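Local coordinates for hypothetical UPF0204 protein AF0625 (PDB 1YQE) that probably hydrolyses D-aminoacyl-tRNA to free tRNA and D-amino acids as a zinc-dependent deacylase, countering the toxicity of D-aminoacyl-tRNA, at residues M117-L122 and M186-A191; F134-E139 and I206-T211; T204-M207 and T213-H216; Y242-E247 and K273-D278. All blocks are in the same frame, centred on the assembly; numbering follows the deposited sequence.

Interaction 1: M117-L122 and M186-A191; sequences MKNYVL and MDWNVA
Helix 114-125 meets the entry to strand 189-194 here, and the indole of Trp-188 carries the contact. It touches three residues of the helix: Lys-118, Asn-119 and Leu-122. Lys-118 lies across one face of the indole. Lys-118 CG sits 3.4 Å from the centroid of the five-membered ring of Trp-188, only 3° off the normal, a clear CH-pi contact. CG is anti to the backbone N (chi1 -180°), and the chain then bends at chi2, which carries CE on toward the six-membered ring. Lys-118 NZ is 5.3 Å from the centroid of the six-membered ring of Trp-188, at most a weak cation-pi attraction. Its firm partners are the carbonyls of Met-207, Thr-210 and Phe-212. At the indole edge, Trp-188 NE1 donates to Asn-119 OD1 at 3.1 Å. The partner lies near the ring plane, but the N-H arrives from above the carbonyl plane of the amide. Asn-119 ND2 bonds Lys-185 O, so both ends of this amide are engaged. Leu-122 CD1 meets the six-membered ring obliquely, 3.6 Å from Trp-188 CZ2. A leucine in place of Trp-188 would probably leave Asn-119 OD1 without its indole donor and the aliphatic part of Lys-118 without its aromatic cover. An indole in the loop leading into a strand of the parallel alpha/beta sheet is thus set on a neighbouring helix by a CH-pi contact and an edge N-H...O bond.

Interaction 2: F134-E139 and I206-T211; sequences FEFTME and IMLTTT
Phe-136 and Met-138 extend from strand 135-138 toward Leu-208 and Met-207 of helix 201-209. The contact is apolar and consists of two side-chain pairs. Phe-136 and Leu-208 run past each other in opposite directions. The branched end of Leu-208 lies against one corner of the ring, with CD1 and CD2 each 3.8 Å from Phe-136 CD2. The approach is oblique to the ring. With chi1 at 165° the ring is turned away from the Phe-136 nitrogen and out to the helix. Val-121 and Leu-124 of helix 114-125 also pack on this phenyl. An alanine at Leu-208 is likely to open a gap beside Phe-136 and leave its ring freer to shift.

Met-138 and Met-207 cross at about a right angle. Met-138 CG and Met-207 CG are 3.7 Å apart. Both chains bend twice, at chi2 and chi3, so each thioether folds back instead of reaching straight out. Met-138 SD lies 3.8 Å from Met-207 CG and 3.9 Å from Met-207 CE.

The helix ends close by. Ile-206 O receives both Thr-210 N and Thr-210 OG1, at 3.1 Å and 2.6 Å, from opposite faces of its carbonyl plane. Thr-210 is the first residue to leave helical geometry, and its hydroxyl helps close the last turn. Beside the apolar pairs, Met-138 N is bonded to Thr-204 OG1. The whole is a buried apolar interface where an edge strand of the mixed sheet packs on the connecting helix of a beta-alpha-beta unit of the parallel sheet.

Interaction 3: T204-M207 and T213-H216; sequences TEIM and TFGH
Thr-213 and Phe-214 pack against Ile-206 and Met-207 inside a beta-alpha-beta unit. Strand 189-194, helix 201-209 and strand 212-218 form it, and the two strands are parallel neighbours. The contact seats the helix on its own returning strand.

Thr-213 comes first. Thr-213 CA is 3.6 Å from Met-207 SD, so the thioether lies against the strand backbone. Thr-213 OG1 is 3.7 Å from Met-207 SD, a packing distance. This hydroxyl bonds Pro-114 O, which ties this point of the strand to the start of helix 114-125.

Phe-214 follows. It has the most surface covered in this contact. Its backbone N is buried with no partner in the model. The ring crosses Ile-206 at about a right angle. Ile-206 CB lies in the ring plane at the edge, and Ile-206 CG2 approaches obliquely, 3.6 Å from Phe-214 CE2. Ile-206 also touches Val-275 of helix 272-278. After Phe-214 the chain turns a corner at Gly-215.

Met-207 makes a Met-aromatic contact at the ring edge. Met-207 SD is 5.1 Å from the Phe-214 centroid, 81° off the normal, and 3.8 Å from Phe-214 CD2.

Interaction 4: Y242-E247 and K273-D278; sequences YIIIDE and KKVKKD
Val-275, Glu-247 and Ile-244 have the most surface buried where helix 272-278 lies against strand 242-245 and the turn after it. Val-275 and Ile-244 reach toward each other, tip to tip. Ile-244 CD1 is 3.8 Å from Val-275 CG2, and Ile-244 CG1 is 3.9 Å from Val-275 CG2. This is a small apolar contact within a larger core: Ile-206 of helix 201-209 and Phe-212 touch both side chains.

Glu-247 makes the polar half, nearer the surface. Glu-247 OE2 accepts Lys-273 N at 3.0 Å with an N-H...O angle of 156°, through the syn lone pair. Glu-247 OE2 lies 3.1 Å from Lys-273 CB. Glu-247 CG sits between the backbone N and the carbonyl carbon (chi1 60°), and a bend at chi2 turns the carboxylate to the start of the helix. There OE1 also bonds the hydroxyl of Ser-272, so both carboxylate oxygens are held. A negative group at this end would probably be steadied by the helix dipole. The ammonium of Lys-273 points elsewhere, with Lys-273 NZ 7.0 Å from Glu-247 OE2, so the carboxylate grips the backbone and not the lysine's charge. Ahead of Glu-247, Asp-246 is the centre of an inverse gamma turn. A carboxylate from the turn after a strand thus accepts a first-turn N-H of a helix that packs on the parallel sheet of an alpha/beta fold.

Along the chain, helix 114-125 comes first and strand 135-138 soon after. Interaction 1 closes a long loop from 117-122 to 186-191. Interaction 2 opens within that loop and closes beyond it, at 206-211, so the two cross. Interaction 3 starts on the helix where interaction 2 ends, shares Ile-206 and Met-207 with it, and closes a short loop to strand 212-218. Interaction 4 follows in series, from strand 242-245 to the helix near the C terminus. Interaction 2 joins the mixed sheet to helix 201-209. Interactions 1, 3 and 4 gather helices round the four-stranded parallel sheet. A Glu-205 to Lys-276 salt bridge links interactions 3 and 4.

Interaction 1: M117-L122 and M186-A191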
loop_
_atom_site.group_PDB
_atom_site.type_symbol
_atom_site.label_atom_id
_atom_site.label_comp_id
_atom_site.label_asym_id
_atom_site.label_seq_id
_atom_site.Cartn_x
_atom_site.Cartn_y
_atom_site.Cartn_z
ATOM N N MET A 117 1.742 6.550 0.287
ATOM C CA MET A 117 2.152 5.465 1.165
ATOM C C MET A 117 3.271 5.982 2.074
ATOM O O MET A 117 3.269 5.727 3.278
ATOM C CB MET A 117 2.668 4.290 0.347
ATOM C CG MET A 117 1.608 3.616 -0.494
ATOM S SD MET A 117 2.372 2.574 -1.743
ATOM C CE MET A 117 3.045 1.248 -0.705
ATOM N N LYS A 118 4.218 6.713 1.489
ATOM C CA LYS A 118 5.348 7.258 2.241
ATOM C C LYS A 118 4.905 8.267 3.293
ATOM O O LYS A 118 5.319 8.195 4.447
ATOM C CB LYS A 118 6.351 7.930 1.293
ATOM C CG LYS A 118 7.585 8.534 1.982
ATOM C CD LYS A 118 8.501 7.458 2.594
ATOM C CE LYS A 118 9.829 8.054 3.071
ATOM N NZ LYS A 118 10.792 7.007 3.542
ATOM N N ASN A 119 4.075 9.222 2.891
ATOM C CA ASN A 119 3.602 10.239 3.819
ATOM C C ASN A 119 2.799 9.613 4.951
ATOM O O ASN A 119 2.841 10.077 6.093
ATOM C CB ASN A 119 2.793 11.296 3.057
ATOM C CG ASN A 119 3.672 12.124 2.139
ATOM O OD1 ASN A 119 4.790 12.474 2.504
ATOM N ND2 ASN A 119 3.175 12.441 0.949
ATOM N N TYR A 120 2.077 8.543 4.633
ATOM C CA TYR A 120 1.305 7.836 5.637
ATOM C C TYR A 120 2.251 7.203 6.660
ATOM O O TYR A 120 2.063 7.342 7.864
ATOM C CB TYR A 120 0.468 6.730 4.997
ATOM C CG TYR A 120 -0.140 5.785 6.014
ATOM C CD1 TYR A 120 -1.310 6.115 6.689
ATOM C CD2 TYR A 120 0.474 4.563 6.316
ATOM C CE1 TYR A 120 -1.867 5.256 7.637
ATOM C CE2 TYR A 120 -0.074 3.696 7.266
ATOM C CZ TYR A 120 -1.245 4.050 7.921
ATOM O OH TYR A 120 -1.806 3.208 8.856
ATOM N N VAL A 121 3.268 6.504 6.172
ATOM C CA VAL A 121 4.213 5.843 7.061
ATOM C C VAL A 121 4.949 6.812 7.985
ATOM O O VAL A 121 5.133 6.525 9.171
ATOM C CB VAL A 121 5.227 5.012 6.253
ATOM C CG1 VAL A 121 6.346 4.494 7.163
ATOM C CG2 VAL A 121 4.505 3.846 5.598
ATOM N N LEU A 122 5.364 7.961 7.462
ATOM C CA LEU A 122 6.065 8.924 8.302
ATOM C C LEU A 122 5.126 9.546 9.337
ATOM O O LEU A 122 5.551 9.868 10.452
ATOM C CB LEU A 122 6.713 10.013 7.441
ATOM C CG LEU A 122 7.827 9.532 6.506
ATOM C CD1 LEU A 122 8.386 10.721 5.738
ATOM C CD2 LEU A 122 8.935 8.843 7.304
ATOM N N MET A 186 5.564 15.297 -2.518
ATOM C CA MET A 186 5.267 14.220 -3.461
ATOM C C MET A 186 6.478 13.900 -4.331
ATOM O O MET A 186 6.323 13.399 -5.447
ATOM C CB MET A 186 4.123 14.647 -4.393
ATOM C CG MET A 186 2.883 15.178 -3.712
ATOM S SD MET A 186 1.818 13.868 -3.139
ATOM C CE MET A 186 1.157 13.285 -4.698
ATOM N N ASP A 187 7.677 14.187 -3.841
ATOM C CA ASP A 187 8.875 13.939 -4.634
ATOM C C ASP A 187 9.859 12.966 -3.991
ATOM O O ASP A 187 11.073 13.081 -4.167
ATOM C CB ASP A 187 9.571 15.269 -4.954
ATOM C CG ASP A 187 10.131 15.942 -3.719
ATOM O OD1 ASP A 187 9.584 15.708 -2.626
ATOM O OD2 ASP A 187 11.106 16.712 -3.838
ATOM N N TRP A 188 9.331 12.003 -3.246
ATOM C CA TRP A 188 10.173 10.994 -2.627
ATOM C C TRP A 188 10.698 10.121 -3.767
ATOM O O TRP A 188 10.017 9.949 -4.778
ATOM C CB TRP A 188 9.360 10.123 -1.663
ATOM C CG TRP A 188 8.769 10.867 -0.508
ATOM C CD1 TRP A 188 7.459 11.204 -0.327
ATOM C CD2 TRP A 188 9.473 11.357 0.635
ATOM N NE1 TRP A 188 7.301 11.869 0.860
ATOM C CE2 TRP A 188 8.524 11.976 1.474
ATOM C CE3 TRP A 188 10.818 11.333 1.032
ATOM C CZ2 TRP A 188 8.873 12.565 2.693
ATOM C CZ3 TRP A 188 11.167 11.922 2.244
ATOM C CH2 TRP A 188 10.196 12.530 3.060
ATOM N N ASN A 189 11.907 9.589 -3.606
ATOM C CA ASN A 189 12.502 8.707 -4.608
ATOM C C ASN A 189 11.667 7.427 -4.596
ATOM O O ASN A 189 11.371 6.887 -3.527
ATOM C CB ASN A 189 13.957 8.413 -4.239
ATOM C CG ASN A 189 14.821 9.661 -4.259
ATOM O OD1 ASN A 189 14.937 10.325 -5.287
ATOM N ND2 ASN A 189 15.424 9.991 -3.121
ATOM N N VAL A 190 11.285 6.947 -5.776
ATOM C CA VAL A 190 10.439 5.762 -5.884
ATOM C C VAL A 190 11.173 4.535 -6.410
ATOM O O VAL A 190 11.871 4.594 -7.419
ATOM C CB VAL A 190 9.228 6.025 -6.811
ATOM C CG1 VAL A 190 8.282 4.826 -6.791
ATOM C CG2 VAL A 190 8.500 7.291 -6.384
ATOM N N ALA A 191 10.998 3.412 -5.724
ATOM C CA ALA A 191 11.644 2.186 -6.156
ATOM C C ALA A 191 10.707 0.993 -6.113
ATOM O O ALA A 191 9.667 1.020 -5.463
ATOM C CB ALA A 191 12.849 1.899 -5.272
#

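Interaction 2: F134-E139 and I206-T211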
loop_
_atom_site.group_PDB
_atom_site.type_symbol
_atom_site.label_atom_id
_atom_site.label_comp_id
_atom_site.label_asym_id
_atom_site.label_seq_id
_atom_site.Cartn_x
_atom_site.Cartn_y
_atom_site.Cartn_z
ATOM N N PHE A 134 2.384 -2.159 19.543
ATOM C CA PHE A 134 2.285 -2.316 18.095
ATOM C C PHE A 134 3.586 -1.996 17.380
ATOM O O PHE A 134 4.398 -1.200 17.849
ATOM C CB PHE A 134 1.186 -1.421 17.518
ATOM C CG PHE A 134 -0.180 -2.033 17.553
ATOM C CD1 PHE A 134 -0.861 -2.188 18.755
ATOM C CD2 PHE A 134 -0.789 -2.463 16.375
ATOM C CE1 PHE A 134 -2.130 -2.764 18.785
ATOM C CE2 PHE A 134 -2.056 -3.041 16.397
ATOM C CZ PHE A 134 -2.728 -3.189 17.605
ATOM N N GLU A 135 3.770 -2.618 16.225
ATOM C CA GLU A 135 4.961 -2.397 15.429
ATOM C C GLU A 135 4.529 -2.136 13.994
ATOM O O GLU A 135 3.500 -2.639 13.556
ATOM C CB GLU A 135 5.858 -3.635 15.490
ATOM C CG GLU A 135 7.180 -3.491 14.771
ATOM C CD GLU A 135 8.053 -4.725 14.919
ATOM O OE1 GLU A 135 8.383 -5.087 16.071
ATOM O OE2 GLU A 135 8.406 -5.332 13.885
ATOM N N PHE A 136 5.293 -1.327 13.272
ATOM C CA PHE A 136 4.961 -1.059 11.880
ATOM C C PHE A 136 5.810 -1.921 10.963
ATOM O O PHE A 136 6.971 -2.199 11.251
ATOM C CB PHE A 136 5.217 0.395 11.490
ATOM C CG PHE A 136 5.231 0.601 10.001
ATOM C CD1 PHE A 136 4.048 0.534 9.269
ATOM C CD2 PHE A 136 6.431 0.751 9.319
ATOM C CE1 PHE A 136 4.062 0.604 7.879
ATOM C CE2 PHE A 136 6.456 0.821 7.926
ATOM C CZ PHE A 136 5.263 0.746 7.207
ATOM N N THR A 137 5.229 -2.326 9.842
ATOM C CA THR A 137 5.957 -3.117 8.876
ATOM C C THR A 137 5.296 -3.043 7.511
ATOM O O THR A 137 4.074 -2.911 7.391
ATOM C CB THR A 137 6.048 -4.603 9.298
ATOM O OG1 THR A 137 6.963 -5.287 8.431
ATOM C CG2 THR A 137 4.684 -5.276 9.208
ATOM N N MET A 138 6.120 -3.094 6.478
ATOM C CA MET A 138 5.613 -3.100 5.125
ATOM C C MET A 138 5.260 -4.557 4.874
ATOM O O MET A 138 5.687 -5.446 5.618
ATOM C CB MET A 138 6.703 -2.695 4.136
ATOM C CG MET A 138 7.044 -1.223 4.113
ATOM S SD MET A 138 5.659 -0.223 3.546
ATOM C CE MET A 138 5.625 -0.646 1.801
ATOM N N GLU A 139 4.448 -4.786 3.850
ATOM C CA GLU A 139 4.093 -6.129 3.424
ATOM C C GLU A 139 4.457 -6.098 1.953
ATOM O O GLU A 139 4.291 -5.068 1.298
ATOM C CB GLU A 139 2.597 -6.396 3.554
ATOM C CG GLU A 139 2.124 -6.836 4.920
ATOM C CD GLU A 139 0.646 -7.165 4.920
ATOM O OE1 GLU A 139 0.246 -8.082 4.170
ATOM O OE2 GLU A 139 -0.119 -6.509 5.660
ATOM N N ILE A 206 13.836 1.172 5.176
ATOM C CA ILE A 206 14.008 2.216 4.178
ATOM C C ILE A 206 12.811 3.172 4.205
ATOM O O ILE A 206 12.978 4.391 4.079
ATOM C CB ILE A 206 14.201 1.600 2.757
ATOM C CG1 ILE A 206 15.607 0.987 2.663
ATOM C CG2 ILE A 206 14.012 2.674 1.668
ATOM C CD1 ILE A 206 15.865 0.161 1.408
ATOM N N MET A 207 11.609 2.630 4.389
ATOM C CA MET A 207 10.396 3.456 4.445
ATOM C C MET A 207 10.390 4.377 5.667
ATOM O O MET A 207 9.926 5.518 5.603
ATOM C CB MET A 207 9.147 2.570 4.495
ATOM C CG MET A 207 8.777 1.924 3.172
ATOM S SD MET A 207 8.281 3.189 1.958
ATOM C CE MET A 207 6.575 3.435 2.402
ATOM N N LEU A 208 10.909 3.878 6.782
ATOM C CA LEU A 208 10.930 4.651 8.018
ATOM C C LEU A 208 12.084 5.636 8.205
ATOM O O LEU A 208 11.946 6.609 8.958
ATOM C CB LEU A 208 10.911 3.695 9.218
ATOM C CG LEU A 208 9.648 2.876 9.485
ATOM C CD1 LEU A 208 9.959 1.733 10.444
ATOM C CD2 LEU A 208 8.572 3.778 10.056
ATOM N N THR A 209 13.204 5.419 7.519
ATOM C CA THR A 209 14.366 6.282 7.726
ATOM C C THR A 209 15.060 6.942 6.539
ATOM O O THR A 209 16.042 7.661 6.738
ATOM C CB THR A 209 15.457 5.522 8.495
ATOM O OG1 THR A 209 16.007 4.501 7.653
ATOM C CG2 THR A 209 14.874 4.877 9.749
ATOM N N THR A 210 14.576 6.717 5.320
ATOM C CA THR A 210 15.217 7.317 4.156
ATOM C C THR A 210 14.273 8.187 3.322
ATOM O O THR A 210 13.118 8.387 3.680
ATOM C CB THR A 210 15.832 6.233 3.243
ATOM O OG1 THR A 210 14.785 5.490 2.611
ATOM C CG2 THR A 210 16.705 5.274 4.057
ATOM N N THR A 211 14.784 8.707 2.210
ATOM C CA THR A 211 13.994 9.551 1.322
ATOM C C THR A 211 13.389 8.688 0.213
ATOM O O THR A 211 12.919 9.199 -0.799
ATOM C CB THR A 211 14.866 10.644 0.676
ATOM O OG1 THR A 211 15.955 10.029 -0.025
ATOM C CG2 THR A 211 15.430 11.589 1.753
#

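Interaction 3: T204-M207 and T213-H216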
loop_
_atom_site.group_PDB
_atom_site.type_symbol
_atom_site.label_atom_id
_atom_site.label_comp_id
_atom_site.label_asym_id
_atom_site.label_seq_id
_atom_site.Cartn_x
_atom_site.Cartn_y
_atom_site.Cartn_z
ATOM N N THR A 204 11.116 -1.983 4.926
ATOM C CA THR A 204 10.452 -1.329 6.050
ATOM C C THR A 204 11.384 -0.281 6.673
ATOM O O THR A 204 10.963 0.834 6.986
ATOM C CB THR A 204 10.048 -2.360 7.135
ATOM O OG1 THR A 204 9.036 -3.229 6.608
ATOM C CG2 THR A 204 9.510 -1.665 8.380
ATOM N N GLU A 205 12.653 -0.641 6.850
ATOM C CA GLU A 205 13.630 0.281 7.429
ATOM C C GLU A 205 13.831 1.462 6.473
ATOM O O GLU A 205 13.968 2.612 6.899
ATOM C CB GLU A 205 14.960 -0.442 7.658
ATOM C CG GLU A 205 14.815 -1.725 8.457
ATOM C CD GLU A 205 16.098 -2.538 8.519
ATOM O OE1 GLU A 205 16.817 -2.600 7.500
ATOM O OE2 GLU A 205 16.379 -3.127 9.585
ATOM N N ILE A 206 13.836 1.172 5.176
ATOM C CA ILE A 206 14.008 2.216 4.178
ATOM C C ILE A 206 12.811 3.172 4.205
ATOM O O ILE A 206 12.978 4.391 4.079
ATOM C CB ILE A 206 14.201 1.600 2.757
ATOM C CG1 ILE A 206 15.607 0.987 2.663
ATOM C CG2 ILE A 206 14.012 2.674 1.668
ATOM C CD1 ILE A 206 15.865 0.161 1.408
ATOM N N MET A 207 11.609 2.630 4.389
ATOM C CA MET A 207 10.396 3.456 4.445
ATOM C C MET A 207 10.390 4.377 5.667
ATOM O O MET A 207 9.926 5.518 5.603
ATOM C CB MET A 207 9.147 2.570 4.495
ATOM C CG MET A 207 8.777 1.924 3.172
ATOM S SD MET A 207 8.281 3.189 1.958
ATOM C CE MET A 207 6.575 3.435 2.402
ATOM N N THR A 213 10.708 5.605 -1.172
ATOM C CA THR A 213 9.418 4.986 -0.952
ATOM C C THR A 213 9.366 3.866 -1.976
ATOM O O THR A 213 10.240 3.773 -2.833
ATOM C CB THR A 213 8.244 5.956 -1.184
ATOM O OG1 THR A 213 7.023 5.290 -0.843
ATOM C CG2 THR A 213 8.171 6.406 -2.652
ATOM N N PHE A 214 8.351 3.017 -1.874
ATOM C CA PHE A 214 8.208 1.890 -2.785
ATOM C C PHE A 214 6.846 1.874 -3.445
ATOM O O PHE A 214 5.883 2.442 -2.933
ATOM C CB PHE A 214 8.373 0.570 -2.023
ATOM C CG PHE A 214 9.763 0.329 -1.510
ATOM C CD1 PHE A 214 10.706 -0.313 -2.304
ATOM C CD2 PHE A 214 10.140 0.776 -0.250
ATOM C CE1 PHE A 214 12.010 -0.507 -1.854
ATOM C CE2 PHE A 214 11.439 0.592 0.215
ATOM C CZ PHE A 214 12.380 -0.051 -0.588
ATOM N N GLY A 215 6.795 1.233 -4.607
ATOM C CA GLY A 215 5.546 1.057 -5.311
ATOM C C GLY A 215 5.238 -0.401 -5.007
ATOM O O GLY A 215 4.484 -0.712 -4.087
ATOM N N HIS A 216 5.854 -1.300 -5.764
ATOM C CA HIS A 216 5.657 -2.727 -5.549
ATOM C C HIS A 216 6.908 -3.320 -4.916
ATOM O O HIS A 216 7.988 -2.727 -4.978
ATOM C CB HIS A 216 5.333 -3.420 -6.875
ATOM C CG HIS A 216 3.899 -3.275 -7.280
ATOM N ND1 HIS A 216 2.875 -3.914 -6.617
ATOM C CD2 HIS A 216 3.313 -2.514 -8.235
ATOM C CE1 HIS A 216 1.720 -3.555 -7.143
ATOM N NE2 HIS A 216 1.957 -2.703 -8.125
#

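Interaction 4: Y242-E247 and K273-D278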
loop_
_atom_site.group_PDB
_atom_site.type_symbol
_atom_site.label_atom_id
_atom_site.label_comp_id
_atom_site.label_asym_id
_atom_site.label_seq_id
_atom_site.Cartn_x
_atom_site.Cartn_y
_atom_site.Cartn_z
ATOM N N TYR A 242 14.085 3.530 -9.743
ATOM C CA TYR A 242 15.067 2.613 -9.166
ATOM C C TYR A 242 14.490 1.250 -8.822
ATOM O O TYR A 242 13.282 1.090 -8.672
ATOM C CB TYR A 242 15.602 3.167 -7.842
ATOM C CG TYR A 242 16.208 4.540 -7.879
ATOM C CD1 TYR A 242 17.560 4.718 -8.179
ATOM C CD2 TYR A 242 15.439 5.666 -7.594
ATOM C CE1 TYR A 242 18.130 5.984 -8.186
ATOM C CE2 TYR A 242 16.003 6.940 -7.603
ATOM C CZ TYR A 242 17.345 7.090 -7.897
ATOM O OH TYR A 242 17.912 8.342 -7.889
ATOM N N ILE A 243 15.384 0.276 -8.690
ATOM C CA ILE A 243 15.019 -1.060 -8.243
ATOM C C ILE A 243 15.981 -1.264 -7.078
ATOM O O ILE A 243 17.190 -1.117 -7.243
ATOM C CB ILE A 243 15.302 -2.174 -9.274
ATOM C CG1 ILE A 243 14.418 -2.004 -10.506
ATOM C CG2 ILE A 243 15.011 -3.545 -8.640
ATOM C CD1 ILE A 243 14.685 -3.018 -11.601
ATOM N N ILE A 244 15.451 -1.551 -5.898
ATOM C CA ILE A 244 16.306 -1.793 -4.742
ATOM C C ILE A 244 16.279 -3.288 -4.475
ATOM O O ILE A 244 15.217 -3.905 -4.499
ATOM C CB ILE A 244 15.794 -1.046 -3.489
ATOM C CG1 ILE A 244 15.938 0.461 -3.687
ATOM C CG2 ILE A 244 16.577 -1.486 -2.261
ATOM C CD1 ILE A 244 15.244 1.283 -2.620
ATOM N N ILE A 245 17.446 -3.876 -4.231
ATOM C CA ILE A 245 17.514 -5.304 -3.955
ATOM C C ILE A 245 17.946 -5.572 -2.521
ATOM O O ILE A 245 18.715 -4.805 -1.933
ATOM C CB ILE A 245 18.513 -6.030 -4.893
ATOM C CG1 ILE A 245 19.897 -5.383 -4.782
ATOM C CG2 ILE A 245 17.998 -6.009 -6.330
ATOM C CD1 ILE A 245 20.984 -6.125 -5.533
ATOM N N ASP A 246 17.419 -6.649 -1.956
ATOM C CA ASP A 246 17.785 -7.061 -0.608
ATOM C C ASP A 246 18.965 -7.978 -0.915
ATOM O O ASP A 246 18.785 -9.173 -1.144
ATOM C CB ASP A 246 16.643 -7.851 0.038
ATOM C CG ASP A 246 16.967 -8.299 1.453
ATOM O OD1 ASP A 246 18.141 -8.624 1.720
ATOM O OD2 ASP A 246 16.044 -8.342 2.294
ATOM N N GLU A 247 20.162 -7.398 -0.943
ATOM C CA GLU A 247 21.381 -8.127 -1.281
ATOM C C GLU A 247 21.619 -9.448 -0.555
ATOM O O GLU A 247 22.396 -10.281 -1.019
ATOM C CB GLU A 247 22.612 -7.216 -1.120
ATOM C CG GLU A 247 22.841 -6.640 0.270
ATOM C CD GLU A 247 22.127 -5.320 0.491
ATOM O OE1 GLU A 247 20.878 -5.305 0.503
ATOM O OE2 GLU A 247 22.819 -4.294 0.651
ATOM N N LYS A 273 21.532 -1.708 1.542
ATOM C CA LYS A 273 22.464 -1.140 2.510
ATOM C C LYS A 273 22.929 0.238 2.055
ATOM O O LYS A 273 23.078 1.149 2.866
ATOM C CB LYS A 273 23.674 -2.064 2.697
ATOM C CG LYS A 273 24.707 -1.529 3.681
ATOM C CD LYS A 273 25.890 -2.471 3.831
ATOM C CE LYS A 273 26.889 -1.917 4.835
ATOM N NZ LYS A 273 26.247 -1.684 6.160
ATOM N N LYS A 274 23.156 0.392 0.753
ATOM C CA LYS A 274 23.595 1.671 0.207
ATOM C C LYS A 274 22.489 2.716 0.348
ATOM O O LYS A 274 22.760 3.878 0.657
ATOM C CB LYS A 274 23.996 1.515 -1.264
ATOM C CG LYS A 274 24.539 2.787 -1.904
ATOM C CD LYS A 274 25.196 2.489 -3.246
ATOM C CE LYS A 274 25.740 3.751 -3.899
ATOM N NZ LYS A 274 24.661 4.728 -4.221
ATOM N N VAL A 275 21.245 2.297 0.127
ATOM C CA VAL A 275 20.102 3.198 0.246
ATOM C C VAL A 275 19.972 3.694 1.686
ATOM O O VAL A 275 19.820 4.893 1.931
ATOM C CB VAL A 275 18.783 2.494 -0.158
ATOM C CG1 VAL A 275 17.590 3.414 0.118
ATOM C CG2 VAL A 275 18.828 2.116 -1.627
ATOM N N LYS A 276 20.035 2.765 2.634
ATOM C CA LYS A 276 19.927 3.104 4.050
ATOM C C LYS A 276 21.037 4.053 4.501
ATOM O O LYS A 276 20.839 4.879 5.390
ATOM C CB LYS A 276 19.976 1.832 4.900
ATOM C CG LYS A 276 18.777 0.920 4.726
ATOM C CD LYS A 276 18.964 -0.409 5.449
ATOM C CE LYS A 276 19.088 -0.227 6.955
ATOM N NZ LYS A 276 19.295 -1.532 7.644
ATOM N N LYS A 277 22.201 3.935 3.875
ATOM C CA LYS A 277 23.349 4.762 4.228
ATOM C C LYS A 277 23.416 6.128 3.544
ATOM O O LYS A 277 23.676 7.135 4.197
ATOM C CB LYS A 277 24.641 3.989 3.936
ATOM C CG LYS A 277 25.922 4.792 4.103
ATOM C CD LYS A 277 27.117 4.015 3.555
ATOM C CE LYS A 277 28.399 4.833 3.607
ATOM N NZ LYS A 277 28.784 5.181 5.000
ATOM N N ASP A 278 23.179 6.168 2.237
ATOM C CA ASP A 278 23.271 7.427 1.504
ATOM C C ASP A 278 21.993 8.250 1.358
ATOM O O ASP A 278 22.035 9.350 0.810
ATOM C CB ASP A 278 23.855 7.182 0.107
ATOM C CG ASP A 278 25.220 6.506 0.148
ATOM O OD1 ASP A 278 25.993 6.763 1.095
ATOM O OD2 ASP A 278 25.525 5.726 -0.781
#